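Penaeus monodon metallodensovirus major capsid protein (Penaeus monodon metallodensovirus, PDB 6WH7) forms the icosahedral capsid shell of a shrimp-infecting densovirus, sixty copies assembling into the particle that presumably encloses the viral genome. Local coordinates at residues A[61-66]-A[296-301]; A[119-124]-A[224-229]. All blocks are in the same frame, centred on the assembly; numbering follows the deposited sequence.

Contact 1. Residues A[61-66]-A[296-301]; sequences RTAIKL and EIEFEF
R61 to K65 pair with E300 to E296 as antiparallel beta strands, joining strand 59-75 to strand 287-302 in a beta sheet of the capsid protein. The fold is consistent with the jelly-roll barrel of parvovirus capsids. The short strand axes come within 4.3 Å and run at 154° to each other. T62 with F299 and I64 with I297 are the hydrogen-bonded pairs. The first is joined by T62 N to F299 O at 2.6 Å; the return bond, F299 N to T62 O, is of doubtful length. The second has I64 N to I297 O at 2.8 Å and I297 N to I64 O at 3.1 Å.

The two faces of the sheet differ in chemistry. T62, I64, I297 and F299 lie on the buried face, toward helices 88-92 and 108-113. There the CB of I64 meets CG2 of I297 at 3.8 Å, and I64 CD1 reaches CE2 of the F299 ring obliquely. The edge of the F301 ring approaches T62 CB.

R61, A63, K65, E296, E298 and E300 lie on the other face. The aliphatic part of K65 runs alongside E296, with CG to CG at 3.5 Å. The K65 ammonium goes elsewhere, to the backbone O of D51 of a second subunit. Q306 of that subunit hydrogen-bonds through NE2 to A63 O and through OE1 to K65 N, so strand 61-66 takes part in the subunit interface.

R61 and E300 point the same way, side by side. CG of R61 stands anti to its carbonyl carbon (chi1 -69°), and the chain then runs straight to NE. Its guanidinium is turned 85° from the E300 carboxylate. The salt bridge is long: R61 NE lies 3.4 Å from E300 OE2, while E300 OE1 pairs with R120.

Contact 2. Residues A[119-124]-A[224-229]; sequences HRPTKV and LDLGFW
The guanidinium of R120 lies flat over the indole of W229, with the two planes only 26° apart. This is a cation-pi stack. R120 CZ is 3.8 Å from the centroid of the W229 six-membered ring, and NH2 comes to 3.2 Å from W229 CZ2. The arginine chain starts with CG anti to the backbone N (chi1 180°) and bends at chi3 (61°), which carries the charged group across the indole. Nearer the backbone, R120 CB packs against W229 CE3 at 3.7 Å.

L226 comes up from the loop between strands 218-222 and 229-230. It slides past R120 in the opposite direction, so its CD1 meets R120 CG at 3.5 Å. The same methyl touches P121 CD at 3.8 Å, the two side chains crossing at about a right angle. Further along, L224 points toward the other segment. Its CD2 packs on P121 CB, also at 3.8 Å, and its CB and CD1 lie against the backbone O of T122.

W326 meets W229 edge-to-face from outside the two segments. Next to L224, D225 forms a salt bridge with R356 of a third subunit.

The contact is buried, and the R120 guanidinium is its main charged group. E300 forms a salt bridge with R120 NH2 and probably balances its charge. Together the carboxylate and the indole face probably fix the rotation of the guanidinium and stabilise its positive charge.

How the contacts relate
The centres of the two contacts lie about 11 Å apart, on the same side of the chain's centre. They share one antiparallel sheet, in which strand 287-302 runs between 59-75 and 118-135. Contact 1 joins the first two of these strands, and contact 2 sets a loop against the third. In chain order the segments come as 61-66, 119-124, 224-229 and 296-301, so contact 1 brackets contact 2. The R120–E300 salt bridge links them directly, and a probable backbone hydrogen bond from E298 N to K123 O (2.9 Å) also joins them. Strand 59-75 meets a second subunit in the shell, and the loop of contact 2 meets a third.

Contact 1. Residues A[61-66]-A[296-301]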
loop_
_atom_site.group_PDB
_atom_site.type_symbol
_atom_site.label_atom_id
_atom_site.label_comp_id
_atom_site.label_asym_id
_atom_site.label_seq_id
_atom_site.Cartn_x
_atom_site.Cartn_y
_atom_site.Cartn_z
ATOM N N ARG A 61 -54.410 -27.795 60.392
ATOM C CA ARG A 61 -55.571 -27.676 59.528
ATOM C C ARG A 61 -56.177 -29.041 59.277
ATOM O O ARG A 61 -55.467 -29.994 58.951
ATOM C CB ARG A 61 -55.193 -27.007 58.215
ATOM C CG ARG A 61 -54.839 -25.569 58.413
ATOM C CD ARG A 61 -54.311 -24.921 57.172
ATOM N NE ARG A 61 -54.023 -23.517 57.431
ATOM C CZ ARG A 61 -52.922 -23.083 58.034
ATOM N NH1 ARG A 61 -52.005 -23.943 58.448
ATOM N NH2 ARG A 61 -52.742 -21.785 58.231
ATOM N N THR A 62 -57.488 -29.130 59.443
ATOM C CA THR A 62 -58.236 -30.330 59.134
ATOM C C THR A 62 -59.511 -29.929 58.420
ATOM O O THR A 62 -59.851 -28.751 58.323
ATOM C CB THR A 62 -58.571 -31.142 60.381
ATOM O OG1 THR A 62 -59.137 -32.394 59.983
ATOM C CG2 THR A 62 -59.571 -30.412 61.243
ATOM N N ALA A 63 -60.207 -30.923 57.893
ATOM C CA ALA A 63 -61.503 -30.695 57.292
ATOM C C ALA A 63 -62.441 -31.806 57.719
ATOM O O ALA A 63 -62.026 -32.826 58.266
ATOM C CB ALA A 63 -61.421 -30.618 55.767
ATOM N N ILE A 64 -63.725 -31.579 57.481
ATOM C CA ILE A 64 -64.746 -32.606 57.581
ATOM C C ILE A 64 -65.488 -32.599 56.259
ATOM O O ILE A 64 -66.168 -31.622 55.930
ATOM C CB ILE A 64 -65.705 -32.368 58.748
ATOM C CG1 ILE A 64 -64.967 -32.530 60.070
ATOM C CG2 ILE A 64 -66.881 -33.309 58.661
ATOM C CD1 ILE A 64 -65.756 -32.102 61.253
ATOM N N LYS A 65 -65.352 -33.672 55.496
ATOM C CA LYS A 65 -66.014 -33.814 54.212
ATOM C C LYS A 65 -67.099 -34.863 54.358
ATOM O O LYS A 65 -66.824 -35.979 54.798
ATOM C CB LYS A 65 -65.014 -34.202 53.126
ATOM C CG LYS A 65 -63.999 -33.126 52.861
ATOM C CD LYS A 65 -62.853 -33.604 52.015
ATOM C CE LYS A 65 -63.310 -33.988 50.636
ATOM N NZ LYS A 65 -62.171 -34.442 49.802
ATOM N N LEU A 66 -68.326 -34.498 54.020
ATOM C CA LEU A 66 -69.463 -35.394 54.118
ATOM C C LEU A 66 -70.236 -35.369 52.814
ATOM O O LEU A 66 -70.395 -34.314 52.200
ATOM C CB LEU A 66 -70.378 -35.008 55.268
ATOM C CG LEU A 66 -69.840 -35.183 56.679
ATOM C CD1 LEU A 66 -70.796 -34.573 57.661
ATOM C CD2 LEU A 66 -69.666 -36.646 56.963
ATOM N N GLU A 296 -67.980 -29.541 52.711
ATOM C CA GLU A 296 -66.665 -29.550 53.324
ATOM C C GLU A 296 -66.524 -28.332 54.215
ATOM O O GLU A 296 -66.831 -27.216 53.797
ATOM C CB GLU A 296 -65.560 -29.557 52.275
ATOM C CG GLU A 296 -64.178 -29.594 52.862
ATOM C CD GLU A 296 -63.104 -29.607 51.803
ATOM O OE1 GLU A 296 -63.451 -29.555 50.605
ATOM O OE2 GLU A 296 -61.912 -29.668 52.165
ATOM N N ILE A 297 -66.064 -28.551 55.440
ATOM C CA ILE A 297 -65.691 -27.480 56.348
ATOM C C ILE A 297 -64.250 -27.710 56.762
ATOM O O ILE A 297 -63.890 -28.811 57.183
ATOM C CB ILE A 297 -66.629 -27.412 57.567
ATOM C CG1 ILE A 297 -66.250 -26.242 58.465
ATOM C CG2 ILE A 297 -66.658 -28.727 58.317
ATOM C CD1 ILE A 297 -67.285 -25.923 59.475
ATOM N N GLU A 298 -63.422 -26.690 56.610
ATOM C CA GLU A 298 -61.991 -26.794 56.846
ATOM C C GLU A 298 -61.673 -26.135 58.174
ATOM O O GLU A 298 -61.737 -24.917 58.285
ATOM C CB GLU A 298 -61.210 -26.123 55.724
ATOM C CG GLU A 298 -61.376 -26.757 54.376
ATOM C CD GLU A 298 -60.607 -26.020 53.308
ATOM O OE1 GLU A 298 -60.077 -24.932 53.609
ATOM O OE2 GLU A 298 -60.532 -26.520 52.167
ATOM N N PHE A 299 -61.289 -26.918 59.167
ATOM C CA PHE A 299 -60.965 -26.359 60.469
ATOM C C PHE A 299 -59.479 -26.105 60.629
ATOM O O PHE A 299 -58.646 -26.853 60.121
ATOM C CB PHE A 299 -61.432 -27.279 61.587
ATOM C CG PHE A 299 -62.904 -27.307 61.769
ATOM C CD1 PHE A 299 -63.522 -26.383 62.578
ATOM C CD2 PHE A 299 -63.669 -28.262 61.147
ATOM C CE1 PHE A 299 -64.868 -26.413 62.762
ATOM C CE2 PHE A 299 -65.013 -28.293 61.332
ATOM C CZ PHE A 299 -65.615 -27.367 62.140
ATOM N N GLU A 300 -59.156 -25.030 61.328
ATOM C CA GLU A 300 -57.845 -24.849 61.922
ATOM C C GLU A 300 -57.952 -25.129 63.407
ATOM O O GLU A 300 -58.894 -24.686 64.061
ATOM C CB GLU A 300 -57.314 -23.436 61.710
ATOM C CG GLU A 300 -56.943 -23.119 60.298
ATOM C CD GLU A 300 -56.507 -21.688 60.137
ATOM O OE1 GLU A 300 -56.679 -20.903 61.088
ATOM O OE2 GLU A 300 -55.989 -21.345 59.057
ATOM N N PHE A 301 -56.996 -25.872 63.939
ATOM C CA PHE A 301 -56.953 -26.075 65.370
ATOM C C PHE A 301 -55.547 -25.823 65.876
ATOM O O PHE A 301 -54.589 -25.695 65.115
ATOM C CB PHE A 301 -57.449 -27.465 65.773
ATOM C CG PHE A 301 -56.669 -28.596 65.188
ATOM C CD1 PHE A 301 -55.628 -29.166 65.883
ATOM C CD2 PHE A 301 -56.991 -29.101 63.946
ATOM C CE1 PHE A 301 -54.932 -30.214 65.355
ATOM C CE2 PHE A 301 -56.289 -30.144 63.413
ATOM C CZ PHE A 301 -55.266 -30.706 64.115
#

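Contact 2. Residues A[119-124]-A[224-229]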
loop_
_atom_site.group_PDB
_atom_site.type_symbol
_atom_site.label_atom_id
_atom_site.label_comp_id
_atom_site.label_asym_id
_atom_site.label_seq_id
_atom_site.Cartn_x
_atom_site.Cartn_y
_atom_site.Cartn_z
ATOM N N HIS A 119 -60.034 -24.148 68.194
ATOM C CA HIS A 119 -60.342 -24.563 66.838
ATOM C C HIS A 119 -61.082 -23.433 66.153
ATOM O O HIS A 119 -61.716 -22.604 66.803
ATOM C CB HIS A 119 -61.176 -25.844 66.803
ATOM C CG HIS A 119 -62.504 -25.715 67.469
ATOM N ND1 HIS A 119 -63.596 -25.161 66.848
ATOM C CD2 HIS A 119 -62.907 -26.046 68.715
ATOM C CE1 HIS A 119 -64.621 -25.170 67.678
ATOM N NE2 HIS A 119 -64.229 -25.702 68.818
ATOM N N ARG A 120 -60.974 -23.395 64.834
ATOM C CA ARG A 120 -61.557 -22.306 64.117
ATOM C C ARG A 120 -62.090 -22.797 62.780
ATOM O O ARG A 120 -61.424 -23.599 62.118
ATOM C CB ARG A 120 -60.491 -21.224 63.948
ATOM C CG ARG A 120 -60.915 -20.024 63.228
ATOM C CD ARG A 120 -59.884 -18.950 63.371
ATOM N NE ARG A 120 -58.579 -19.293 62.846
ATOM C CZ ARG A 120 -57.499 -18.567 63.081
ATOM N NH1 ARG A 120 -57.596 -17.478 63.818
ATOM N NH2 ARG A 120 -56.332 -18.921 62.574
ATOM N N PRO A 121 -63.268 -22.332 62.358
ATOM C CA PRO A 121 -63.926 -22.949 61.199
ATOM C C PRO A 121 -63.321 -22.632 59.842
ATOM O O PRO A 121 -63.538 -23.421 58.921
ATOM C CB PRO A 121 -65.357 -22.416 61.300
ATOM C CG PRO A 121 -65.537 -22.142 62.717
ATOM C CD PRO A 121 -64.233 -21.592 63.178
ATOM N N THR A 122 -62.661 -21.489 59.657
ATOM C CA THR A 122 -62.100 -21.068 58.367
ATOM C C THR A 122 -63.040 -21.327 57.193
ATOM O O THR A 122 -64.225 -21.007 57.271
ATOM C CB THR A 122 -60.748 -21.724 58.097
ATOM O OG1 THR A 122 -60.903 -23.134 57.993
ATOM C CG2 THR A 122 -59.809 -21.426 59.219
ATOM N N LYS A 123 -62.544 -21.918 56.113
ATOM C CA LYS A 123 -63.369 -22.088 54.925
ATOM C C LYS A 123 -64.510 -23.063 55.178
ATOM O O LYS A 123 -64.406 -23.984 55.984
ATOM C CB LYS A 123 -62.539 -22.585 53.742
ATOM C CG LYS A 123 -63.321 -22.636 52.447
ATOM C CD LYS A 123 -62.570 -23.316 51.338
ATOM C CE LYS A 123 -61.393 -22.493 50.878
ATOM N NZ LYS A 123 -60.648 -23.174 49.789
ATOM N N VAL A 124 -65.616 -22.845 54.474
ATOM C CA VAL A 124 -66.757 -23.747 54.515
ATOM C C VAL A 124 -67.383 -23.730 53.130
ATOM O O VAL A 124 -67.341 -22.719 52.431
ATOM C CB VAL A 124 -67.760 -23.326 55.612
ATOM C CG1 VAL A 124 -68.682 -22.217 55.143
ATOM C CG2 VAL A 124 -68.489 -24.487 56.133
ATOM N N LEU A 224 -63.685 -17.887 55.907
ATOM C CA LEU A 224 -63.754 -17.184 57.178
ATOM C C LEU A 224 -62.353 -16.738 57.549
ATOM O O LEU A 224 -61.444 -17.566 57.643
ATOM C CB LEU A 224 -64.317 -18.076 58.281
ATOM C CG LEU A 224 -65.813 -18.217 58.487
ATOM C CD1 LEU A 224 -66.442 -18.912 57.328
ATOM C CD2 LEU A 224 -66.035 -19.000 59.738
ATOM N N ASP A 225 -62.175 -15.445 57.753
ATOM C CA ASP A 225 -60.965 -14.932 58.381
ATOM C C ASP A 225 -61.396 -14.390 59.733
ATOM O O ASP A 225 -61.955 -13.297 59.825
ATOM C CB ASP A 225 -60.309 -13.858 57.529
ATOM C CG ASP A 225 -58.944 -13.470 58.038
ATOM O OD1 ASP A 225 -58.455 -14.123 58.976
ATOM O OD2 ASP A 225 -58.357 -12.510 57.503
ATOM N N LEU A 226 -61.095 -15.137 60.780
ATOM C CA LEU A 226 -61.426 -14.772 62.144
ATOM C C LEU A 226 -60.146 -14.335 62.833
ATOM O O LEU A 226 -59.103 -14.976 62.683
ATOM C CB LEU A 226 -62.048 -15.956 62.886
ATOM C CG LEU A 226 -63.406 -16.491 62.436
ATOM C CD1 LEU A 226 -63.665 -17.834 63.037
ATOM C CD2 LEU A 226 -64.486 -15.561 62.886
ATOM N N GLY A 227 -60.207 -13.239 63.560
ATOM C CA GLY A 227 -59.030 -12.939 64.335
ATOM C C GLY A 227 -58.929 -13.710 65.619
ATOM O O GLY A 227 -58.020 -13.476 66.416
ATOM N N PHE A 228 -59.852 -14.635 65.844
ATOM C CA PHE A 228 -59.982 -15.320 67.113
ATOM C C PHE A 228 -60.295 -16.779 66.843
ATOM O O PHE A 228 -60.539 -17.184 65.709
ATOM C CB PHE A 228 -61.065 -14.683 67.979
ATOM C CG PHE A 228 -62.427 -14.763 67.385
ATOM C CD1 PHE A 228 -63.283 -15.779 67.726
ATOM C CD2 PHE A 228 -62.838 -13.842 66.458
ATOM C CE1 PHE A 228 -64.521 -15.848 67.185
ATOM C CE2 PHE A 228 -64.076 -13.918 65.908
ATOM C CZ PHE A 228 -64.919 -14.924 66.272
ATOM N N TRP A 229 -60.277 -17.566 67.902
ATOM C CA TRP A 229 -60.498 -18.998 67.855
ATOM C C TRP A 229 -61.726 -19.337 68.684
ATOM O O TRP A 229 -62.344 -18.470 69.294
ATOM C CB TRP A 229 -59.261 -19.717 68.377
ATOM C CG TRP A 229 -58.081 -19.512 67.520
ATOM C CD1 TRP A 229 -57.307 -18.404 67.465
ATOM C CD2 TRP A 229 -57.465 -20.470 66.667
ATOM N NE1 TRP A 229 -56.283 -18.583 66.584
ATOM C CE2 TRP A 229 -56.351 -19.853 66.087
ATOM C CE3 TRP A 229 -57.758 -21.786 66.322
ATOM C CZ2 TRP A 229 -55.533 -20.503 65.185
ATOM C CZ3 TRP A 229 -56.949 -22.424 65.431
ATOM C CH2 TRP A 229 -55.849 -21.787 64.871
#